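Local coordinates for protein AceL NrdHF-1-1 Intein (Metagenome, PDB 6ZGQ) that probably excises itself from a precursor and joins the flanking exteins, as a naturally split class 3 intein, here with its halves linked and splicing inactivated, at residues Ala7-Gly11 with Asn22-Ile26; Asp56-Glu62 with Lys119-Leu125; Phe61-Phe66 with Tyr99-Val103. One frame throughout, in Å; residues are numbered along the deposited sequence.

Interaction 1 (Ala7-Gly11 with Asn22-Ile26)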
loop_
_atom_site.group_PDB
_atom_site.type_symbol
_atom_site.label_atom_id
_atom_site.label_comp_id
_atom_site.label_asym_id
_atom_site.label_seq_id
_atom_site.Cartn_x
_atom_site.Cartn_y
_atom_site.Cartn_z
ATOM N N ALA A 7 7.768 -2.661 4.950
ATOM C CA ALA A 7 8.155 -2.379 3.559
ATOM C C ALA A 7 7.282 -3.132 2.544
ATOM O O ALA A 7 6.534 -4.038 2.937
ATOM C CB ALA A 7 9.620 -2.754 3.394
ATOM N N LEU A 8 7.383 -2.735 1.267
ATOM C CA LEU A 8 6.655 -3.343 0.132
ATOM C C LEU A 8 7.648 -4.076 -0.770
ATOM O O LEU A 8 8.759 -3.566 -0.953
ATOM C CB LEU A 8 5.956 -2.248 -0.683
ATOM C CG LEU A 8 4.979 -1.378 0.101
ATOM C CD1 LEU A 8 4.670 -0.093 -0.649
ATOM C CD2 LEU A 8 3.701 -2.148 0.382
ATOM N N LEU A 9 7.235 -5.220 -1.338
ATOM C CA LEU A 9 8.088 -6.052 -2.212
ATOM C C LEU A 9 8.648 -5.196 -3.340
ATOM O O LEU A 9 7.913 -4.358 -3.883
ATOM C CB LEU A 9 7.288 -7.218 -2.806
ATOM C CG LEU A 9 8.099 -8.204 -3.649
ATOM C CD1 LEU A 9 9.160 -8.872 -2.794
ATOM C CD2 LEU A 9 7.195 -9.241 -4.287
ATOM N N VAL A 10 9.926 -5.399 -3.683
ATOM C CA VAL A 10 10.572 -4.694 -4.808
ATOM C C VAL A 10 9.683 -4.842 -6.050
ATOM O O VAL A 10 9.030 -5.890 -6.220
ATOM C CB VAL A 10 12.018 -5.204 -5.079
ATOM C CG1 VAL A 10 12.044 -6.679 -5.466
ATOM C CG2 VAL A 10 12.714 -4.359 -6.140
ATOM N N GLY A 11 9.618 -3.780 -6.860
ATOM C CA GLY A 11 8.882 -3.788 -8.119
ATOM C C GLY A 11 7.424 -3.412 -7.966
ATOM O O GLY A 11 6.732 -3.269 -8.972
ATOM N N ASN A 22 8.335 2.228 -10.316
ATOM C CA ASN A 22 8.875 1.136 -9.487
ATOM C C ASN A 22 9.353 1.732 -8.161
ATOM O O ASN A 22 10.104 2.713 -8.171
ATOM C CB ASN A 22 10.016 0.415 -10.218
ATOM C CG ASN A 22 9.570 -0.184 -11.538
ATOM O OD1 ASN A 22 8.423 -0.591 -11.680
ATOM N ND2 ASN A 22 10.474 -0.241 -12.507
ATOM N N ILE A 23 8.870 1.183 -7.044
ATOM C CA ILE A 23 9.122 1.752 -5.710
ATOM C C ILE A 23 10.631 1.905 -5.467
ATOM O O ILE A 23 11.044 2.904 -4.882
ATOM C CB ILE A 23 8.417 0.956 -4.581
ATOM C CG1 ILE A 23 8.558 1.686 -3.232
ATOM C CG2 ILE A 23 8.943 -0.479 -4.507
ATOM C CD1 ILE A 23 7.541 1.271 -2.193
ATOM N N GLU A 24 11.439 0.951 -5.954
ATOM C CA GLU A 24 12.907 0.967 -5.755
ATOM C C GLU A 24 13.578 2.151 -6.459
ATOM O O GLU A 24 14.761 2.407 -6.202
ATOM C CB GLU A 24 13.564 -0.324 -6.251
ATOM C CG GLU A 24 13.397 -0.565 -7.747
ATOM C CD GLU A 24 12.254 -1.504 -8.081
ATOM O OE1 GLU A 24 11.304 -1.619 -7.278
ATOM O OE2 GLU A 24 12.315 -2.135 -9.152
ATOM N N ASN A 25 12.841 2.829 -7.353
ATOM C CA ASN A 25 13.335 3.999 -8.104
ATOM C C ASN A 25 12.799 5.326 -7.552
ATOM O O ASN A 25 13.184 6.376 -8.059
ATOM C CB ASN A 25 12.982 3.882 -9.595
ATOM C CG ASN A 25 13.642 2.696 -10.255
ATOM O OD1 ASN A 25 12.994 1.926 -10.959
ATOM N ND2 ASN A 25 14.935 2.533 -10.020
ATOM N N ILE A 26 11.933 5.285 -6.532
ATOM C CA ILE A 26 11.385 6.506 -5.905
ATOM C C ILE A 26 12.510 7.226 -5.140
ATOM O O ILE A 26 13.267 6.570 -4.408
ATOM C CB ILE A 26 10.204 6.181 -4.953
ATOM C CG1 ILE A 26 8.976 5.679 -5.739
ATOM C CG2 ILE A 26 9.848 7.385 -4.081
ATOM C CD1 ILE A 26 8.244 6.749 -6.519
HETATM O O HOH W 1 7.829 -3.620 -11.565
#
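Glu24 meets Gly11 through its carboxylate, tying the N-terminal end of the all-beta HINT fold of inteins to the 3-10 turn that follows strand 20-22. OE1 of Glu24 accepts the backbone N-H of Gly11 at 2.8 Å (angle at the hydrogen 141°), taken on the syn side and somewhat out of the carboxylate plane. Glu24 OE1 also lies 3.3 Å from Val10 CG2, a methyl against which the rest of the Glu24 chain leans. With CG of Glu24 between its own N and carbonyl carbon (chi1 62°), a further bend at chi2 brings the acid round to the amide. On the buried side Leu8 and Ile23 cross at about a right angle, CD1 of Leu8 lying 3.5 Å from CD1 of Ile23. Behind this shell, Asn25 N to Asn22 O and Ile26 N to Ile23 O close the turn, while Leu8 and Val10 are backbone-bonded to His132 and Glu130 of strand 128-135. Gly11 has a phi of 88°, which favours glycine. Asn22 OD1 is held by Lys13 NZ and also takes a bond from a water, 3.1 Å from Asn22 OD1, which gives its other hydrogen to Gly11 O at 2.8 Å.

Interaction 2 (Asp56-Glu62 with Lys119-Leu125)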
loop_
_atom_site.group_PDB
_atom_site.type_symbol
_atom_site.label_atom_id
_atom_site.label_comp_id
_atom_site.label_asym_id
_atom_site.label_seq_id
_atom_site.Cartn_x
_atom_site.Cartn_y
_atom_site.Cartn_z
ATOM N N ASP A 56 12.887 -12.237 3.883
ATOM C CA ASP A 56 12.484 -13.503 3.245
ATOM C C ASP A 56 11.097 -13.977 3.707
ATOM O O ASP A 56 10.804 -15.172 3.646
ATOM C CB ASP A 56 13.553 -14.594 3.481
ATOM C CG ASP A 56 13.630 -15.047 4.928
ATOM O OD1 ASP A 56 12.970 -14.422 5.784
ATOM O OD2 ASP A 56 14.346 -16.030 5.197
ATOM N N GLU A 57 10.241 -13.061 4.157
ATOM C CA GLU A 57 8.830 -13.411 4.393
ATOM C C GLU A 57 7.921 -12.253 3.978
ATOM O O GLU A 57 8.303 -11.074 4.107
ATOM C CB GLU A 57 8.576 -13.888 5.830
ATOM C CG GLU A 57 8.787 -12.840 6.894
ATOM C CD GLU A 57 8.624 -13.410 8.286
ATOM O OE1 GLU A 57 7.648 -14.157 8.517
ATOM O OE2 GLU A 57 9.477 -13.114 9.146
ATOM N N ILE A 58 6.747 -12.613 3.456
ATOM C CA ILE A 58 5.836 -11.693 2.763
ATOM C C ILE A 58 4.394 -12.069 3.114
ATOM O O ILE A 58 4.121 -13.265 3.326
ATOM C CB ILE A 58 6.083 -11.761 1.230
ATOM C CG1 ILE A 58 5.601 -10.499 0.517
ATOM C CG2 ILE A 58 5.470 -13.017 0.618
ATOM C CD1 ILE A 58 6.223 -10.332 -0.845
ATOM N N TYR A 59 3.534 -11.045 3.214
ATOM C CA TYR A 59 2.061 -11.160 3.295
ATOM C C TYR A 59 1.479 -10.650 1.976
ATOM O O TYR A 59 1.651 -9.460 1.652
ATOM C CB TYR A 59 1.495 -10.338 4.460
ATOM C CG TYR A 59 1.623 -11.063 5.766
ATOM C CD1 TYR A 59 2.821 -11.056 6.465
ATOM C CD2 TYR A 59 0.562 -11.801 6.278
ATOM C CE1 TYR A 59 2.954 -11.734 7.662
ATOM C CE2 TYR A 59 0.690 -12.490 7.472
ATOM C CZ TYR A 59 1.890 -12.459 8.155
ATOM O OH TYR A 59 2.009 -13.137 9.338
ATOM N N HIS A 60 0.849 -11.569 1.231
ATOM C CA HIS A 60 0.233 -11.310 -0.076
ATOM C C HIS A 60 -1.283 -11.274 0.108
ATOM O O HIS A 60 -1.895 -12.321 0.364
ATOM C CB HIS A 60 0.648 -12.377 -1.107
ATOM C CG HIS A 60 0.072 -12.153 -2.470
ATOM N ND1 HIS A 60 -0.123 -13.175 -3.371
ATOM C CD2 HIS A 60 -0.369 -11.027 -3.077
ATOM C CE1 HIS A 60 -0.650 -12.688 -4.480
ATOM N NE2 HIS A 60 -0.805 -11.384 -4.330
ATOM N N PHE A 61 -1.840 -10.057 0.043
ATOM C CA PHE A 61 -3.288 -9.790 0.052
ATOM C C PHE A 61 -3.768 -9.783 -1.409
ATOM O O PHE A 61 -3.182 -9.059 -2.207
ATOM C CB PHE A 61 -3.568 -8.424 0.705
ATOM C CG PHE A 61 -3.229 -8.349 2.174
ATOM C CD1 PHE A 61 -1.920 -8.153 2.595
ATOM C CD2 PHE A 61 -4.222 -8.451 3.132
ATOM C CE1 PHE A 61 -1.613 -8.071 3.941
ATOM C CE2 PHE A 61 -3.919 -8.381 4.480
ATOM C CZ PHE A 61 -2.611 -8.191 4.886
ATOM N N GLU A 62 -4.786 -10.587 -1.752
ATOM C CA GLU A 62 -5.275 -10.716 -3.140
ATOM C C GLU A 62 -6.790 -10.957 -3.186
ATOM O O GLU A 62 -7.284 -11.925 -2.601
ATOM C CB GLU A 62 -4.549 -11.847 -3.890
ATOM C CG GLU A 62 -4.903 -11.909 -5.379
ATOM C CD GLU A 62 -4.110 -12.931 -6.178
ATOM O OE1 GLU A 62 -3.489 -13.833 -5.582
ATOM O OE2 GLU A 62 -4.112 -12.833 -7.424
ATOM N N LYS A 119 -8.089 -12.700 -0.024
ATOM C CA LYS A 119 -7.301 -13.836 0.468
ATOM C C LYS A 119 -5.949 -13.311 0.998
ATOM O O LYS A 119 -5.376 -12.389 0.394
ATOM C CB LYS A 119 -7.112 -14.826 -0.695
ATOM C CG LYS A 119 -6.297 -16.080 -0.415
ATOM C CD LYS A 119 -6.322 -17.026 -1.610
ATOM C CE LYS A 119 -5.468 -16.521 -2.765
ATOM N NZ LYS A 119 -5.690 -17.312 -4.004
ATOM N N ILE A 120 -5.476 -13.875 2.114
ATOM C CA ILE A 120 -4.186 -13.504 2.729
ATOM C C ILE A 120 -3.277 -14.740 2.768
ATOM O O ILE A 120 -3.668 -15.760 3.351
ATOM C CB ILE A 120 -4.360 -12.945 4.165
ATOM C CG1 ILE A 120 -5.444 -11.857 4.205
ATOM C CG2 ILE A 120 -3.030 -12.407 4.693
ATOM C CD1 ILE A 120 -5.826 -11.416 5.603
ATOM N N THR A 121 -2.095 -14.622 2.150
ATOM C CA THR A 121 -1.045 -15.666 2.136
ATOM C C THR A 121 0.184 -15.113 2.860
ATOM O O THR A 121 0.644 -14.018 2.513
ATOM C CB THR A 121 -0.678 -16.044 0.684
ATOM O OG1 THR A 121 -1.890 -16.355 -0.008
ATOM C CG2 THR A 121 0.266 -17.253 0.626
ATOM N N HIS A 122 0.667 -15.851 3.873
ATOM C CA HIS A 122 1.949 -15.591 4.556
ATOM C C HIS A 122 2.941 -16.637 4.036
ATOM O O HIS A 122 2.716 -17.823 4.251
ATOM C CB HIS A 122 1.784 -15.698 6.081
ATOM C CG HIS A 122 3.004 -15.320 6.859
ATOM N ND1 HIS A 122 3.170 -15.659 8.182
ATOM C CD2 HIS A 122 4.121 -14.642 6.501
ATOM C CE1 HIS A 122 4.330 -15.197 8.612
ATOM N NE2 HIS A 122 4.927 -14.575 7.611
ATOM N N THR A 123 3.981 -16.180 3.330
ATOM C CA THR A 123 4.957 -17.030 2.637
ATOM C C THR A 123 6.355 -16.782 3.194
ATOM O O THR A 123 6.715 -15.626 3.440
ATOM C CB THR A 123 4.917 -16.747 1.111
ATOM O OG1 THR A 123 3.592 -17.007 0.643
ATOM C CG2 THR A 123 5.909 -17.606 0.314
ATOM N N LYS A 124 7.100 -17.875 3.425
ATOM C CA LYS A 124 8.567 -17.868 3.527
ATOM C C LYS A 124 9.103 -17.940 2.094
ATOM O O LYS A 124 8.797 -18.904 1.389
ATOM C CB LYS A 124 9.065 -19.088 4.331
ATOM C CG LYS A 124 10.545 -19.075 4.726
ATOM C CD LYS A 124 10.922 -17.846 5.550
ATOM C CE LYS A 124 11.739 -18.201 6.780
ATOM N NZ LYS A 124 13.051 -18.811 6.423
ATOM N N LEU A 125 9.839 -16.907 1.666
ATOM C CA LEU A 125 10.465 -16.840 0.338
ATOM C C LEU A 125 11.662 -17.795 0.312
ATOM O O LEU A 125 12.314 -17.981 1.349
ATOM C CB LEU A 125 10.896 -15.398 0.029
ATOM C CG LEU A 125 9.736 -14.407 -0.142
ATOM C CD1 LEU A 125 10.235 -12.971 -0.232
ATOM C CD2 LEU A 125 8.901 -14.760 -1.361
HETATM O O HOH W 2 -3.126 -14.226 -1.122
#
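Strands 57-62 and 119-125 run antiparallel, Ile58, His60 and Glu62 forming hydrogen-bonded pairs with Thr123, Thr121 and Lys119. The central backbone bonds are close to straight: Thr123 N to Ile58 O, 2.9 Å, has 172° at the hydrogen, and His60 N reaches Thr121 O at 2.8 Å. The end bonds are tilted, Lys119 N and Leu125 N standing above the carbonyl planes of Glu62 O and Asp56 O. In the non-hydrogen-bonded pairs, CA-H...O contacts such as Glu57 CA to Thr123 O (3.2 Å) fill in.

The aromatic contact lies on the face of Glu57, Tyr59 and Phe61. CG of His122 lies opposite its backbone N (chi1 -174°), which lays the imidazole over Tyr59 and turns NE2 to Glu57. The two rings form an offset stack, centroids 4.0 Å apart and planes at 16°, with CB of His122 over the same Tyr59 face in a CH-pi contact.

Two side-chain carboxylates reach across to strand 119-125. NE2 of His122 donates to OE1 of Glu57 at 2.9 Å, on the anti side of the acid, with carboxylate and ring almost coplanar. At the strand end Lys124 curls back over Asp56, its NZ 3.3 Å from Asp56 OD2 in a salt bridge whose hydrogen bond is weak. On the other face a water gives a hydrogen to His60 O and is also bonded to Thr121 OG1, while His60 NE2 is paired with Asp67.

Stacked by Tyr59 and bonded near its plane by Glu57, the exposed His122 imidazole is probably restrained in tilt and rotation.

Interaction 3 (Phe61-Phe66 with Tyr99-Val103)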
loop_
_atom_site.group_PDB
_atom_site.type_symbol
_atom_site.label_atom_id
_atom_site.label_comp_id
_atom_site.label_asym_id
_atom_site.label_seq_id
_atom_site.Cartn_x
_atom_site.Cartn_y
_atom_site.Cartn_z
ATOM N N PHE A 61 -1.840 -10.057 0.043
ATOM C CA PHE A 61 -3.288 -9.790 0.052
ATOM C C PHE A 61 -3.768 -9.783 -1.409
ATOM O O PHE A 61 -3.182 -9.059 -2.207
ATOM C CB PHE A 61 -3.568 -8.424 0.705
ATOM C CG PHE A 61 -3.229 -8.349 2.174
ATOM C CD1 PHE A 61 -1.920 -8.153 2.595
ATOM C CD2 PHE A 61 -4.222 -8.451 3.132
ATOM C CE1 PHE A 61 -1.613 -8.071 3.941
ATOM C CE2 PHE A 61 -3.919 -8.381 4.480
ATOM C CZ PHE A 61 -2.611 -8.191 4.886
ATOM N N GLU A 62 -4.786 -10.587 -1.752
ATOM C CA GLU A 62 -5.275 -10.716 -3.140
ATOM C C GLU A 62 -6.790 -10.957 -3.186
ATOM O O GLU A 62 -7.284 -11.925 -2.601
ATOM C CB GLU A 62 -4.549 -11.847 -3.890
ATOM C CG GLU A 62 -4.903 -11.909 -5.379
ATOM C CD GLU A 62 -4.110 -12.931 -6.178
ATOM O OE1 GLU A 62 -3.489 -13.833 -5.582
ATOM O OE2 GLU A 62 -4.112 -12.833 -7.424
ATOM N N GLY A 63 -7.508 -10.082 -3.893
ATOM C CA GLY A 63 -8.932 -10.285 -4.187
ATOM C C GLY A 63 -9.596 -9.019 -4.695
ATOM O O GLY A 63 -9.269 -7.936 -4.206
ATOM N N ALA A 64 -10.471 -9.174 -5.696
ATOM C CA ALA A 64 -11.418 -8.144 -6.153
ATOM C C ALA A 64 -10.756 -6.816 -6.551
ATOM O O ALA A 64 -11.265 -5.746 -6.196
ATOM C CB ALA A 64 -12.480 -7.918 -5.082
ATOM N N GLY A 65 -9.645 -6.900 -7.292
ATOM C CA GLY A 65 -8.905 -5.728 -7.796
ATOM C C GLY A 65 -7.907 -5.158 -6.797
ATOM O O GLY A 65 -7.285 -4.131 -7.083
ATOM N N PHE A 66 -7.769 -5.820 -5.639
ATOM C CA PHE A 66 -6.793 -5.478 -4.585
ATOM C C PHE A 66 -5.658 -6.524 -4.603
ATOM O O PHE A 66 -5.914 -7.735 -4.506
ATOM C CB PHE A 66 -7.500 -5.433 -3.215
ATOM C CG PHE A 66 -6.649 -4.908 -2.085
ATOM C CD1 PHE A 66 -6.446 -3.548 -1.920
ATOM C CD2 PHE A 66 -6.074 -5.779 -1.172
ATOM C CE1 PHE A 66 -5.670 -3.070 -0.879
ATOM C CE2 PHE A 66 -5.293 -5.310 -0.131
ATOM C CZ PHE A 66 -5.085 -3.951 0.013
ATOM N N TYR A 99 -12.891 -2.468 5.150
ATOM C CA TYR A 99 -12.844 -2.308 3.690
ATOM C C TYR A 99 -11.484 -1.784 3.253
ATOM O O TYR A 99 -11.031 -0.776 3.800
ATOM C CB TYR A 99 -13.929 -1.320 3.246
ATOM C CG TYR A 99 -15.316 -1.779 3.602
ATOM C CD1 TYR A 99 -15.849 -1.543 4.865
ATOM C CD2 TYR A 99 -16.089 -2.470 2.687
ATOM C CE1 TYR A 99 -17.122 -1.976 5.199
ATOM C CE2 TYR A 99 -17.358 -2.911 3.010
ATOM C CZ TYR A 99 -17.874 -2.660 4.263
ATOM O OH TYR A 99 -19.138 -3.097 4.579
ATOM N N PHE A 100 -10.845 -2.474 2.296
ATOM C CA PHE A 100 -9.638 -1.981 1.614
ATOM C C PHE A 100 -10.058 -0.926 0.581
ATOM O O PHE A 100 -11.216 -0.935 0.130
ATOM C CB PHE A 100 -8.848 -3.128 0.962
ATOM C CG PHE A 100 -8.172 -4.042 1.949
ATOM C CD1 PHE A 100 -7.242 -3.543 2.851
ATOM C CD2 PHE A 100 -8.455 -5.402 1.967
ATOM C CE1 PHE A 100 -6.610 -4.384 3.751
ATOM C CE2 PHE A 100 -7.840 -6.244 2.876
ATOM C CZ PHE A 100 -6.909 -5.735 3.764
ATOM N N ILE A 101 -9.122 -0.035 0.237
ATOM C CA ILE A 101 -9.387 1.182 -0.545
ATOM C C ILE A 101 -8.739 1.051 -1.933
ATOM O O ILE A 101 -7.506 1.073 -2.027
ATOM C CB ILE A 101 -8.856 2.435 0.199
ATOM C CG1 ILE A 101 -9.395 2.476 1.641
ATOM C CG2 ILE A 101 -9.224 3.718 -0.547
ATOM C CD1 ILE A 101 -8.728 3.506 2.537
ATOM N N ILE A 102 -9.579 0.873 -2.967
ATOM C CA ILE A 102 -9.194 0.847 -4.393
ATOM C C ILE A 102 -9.483 2.240 -4.979
ATOM O O ILE A 102 -10.491 2.869 -4.600
ATOM C CB ILE A 102 -9.972 -0.251 -5.176
ATOM C CG1 ILE A 102 -9.643 -1.652 -4.642
ATOM C CG2 ILE A 102 -9.678 -0.194 -6.673
ATOM C CD1 ILE A 102 -10.561 -2.740 -5.162
ATOM N N VAL A 103 -8.585 2.700 -5.857
ATOM C CA VAL A 103 -8.671 3.991 -6.555
ATOM C C VAL A 103 -8.880 3.681 -8.046
ATOM O O VAL A 103 -7.946 3.211 -8.701
ATOM C CB VAL A 103 -7.380 4.823 -6.340
ATOM C CG1 VAL A 103 -7.557 6.264 -6.810
ATOM C CG2 VAL A 103 -6.947 4.787 -4.877
#
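Phe66 and Phe100 are brought face to face by different first torsions: in Phe66 CG stands anti to the backbone N (chi1 -172°), in Phe100 anti to the carbonyl carbon (chi1 -70°). The contact lays the turn of a beta hairpin, strands 57-63 and 66-70, on strand 98-104 of another sheet of the HINT fold. The two rings form an offset stack with planes only 9° apart and centroids 4.3 Å from each other. CE2 of Phe66 lies over the centre of the Phe100 ring, while CG of Phe100 sits toward the rim of the Phe66 face. CB of Phe100 covers more of that face, 3.8 Å from the Phe66 ring centroid, in a CH-pi contact.

Phe61 completes an aromatic cluster. Phe61 CD2 comes 3.9 Å from Phe100 CZ, and the two rings are steeply inclined to each other. Met76 and Val118 touch all three phenylalanines, and Phe92 meets the Phe100 ring. Replacing Phe66 with an alanine would probably open a gap over one face of Phe100 and leave that ring freer to turn against Phe61.

The turn itself is a type I' beta turn from Gly63 to Phe66, closed by Phe66 N to Gly63 O at 3.0 Å and by Gly63 N to Phe66 O at 2.9 Å. Ala64 and Gly65 occupy its middle positions, both with positive phi, a region that favours glycine at Gly65. A side chain at Gly65 would also have pointed toward strand 98-104, where Ile102 packs against the turn. Ile102 CD1 lies 3.9 Å from Gly65 C. The same methyl makes its closest approach to the turn at Ala64, with Ile102 CD1 3.3 Å from Ala64 O.

In the fold
From the N terminus, interaction 1 closes first, a short loop of ten residues joining the start of the chain to the turn after strand 20-22, and it is complete before the others open. Interaction 2 then closes a much longer loop, pairing strand 57-63 with strand 119-125. Interaction 3 lies within that loop: it begins on the same strand, shares Phe61 and Glu62 with interaction 2, and carries the hairpin turn onto strand 98-104 of the large sheet. Interactions 1 and 3 sit on opposite sides of the chain's centre, about 19 Å apart between centres, whereas interactions 1 and 2 touch where Leu9 packs on Ile58, in the conformer given.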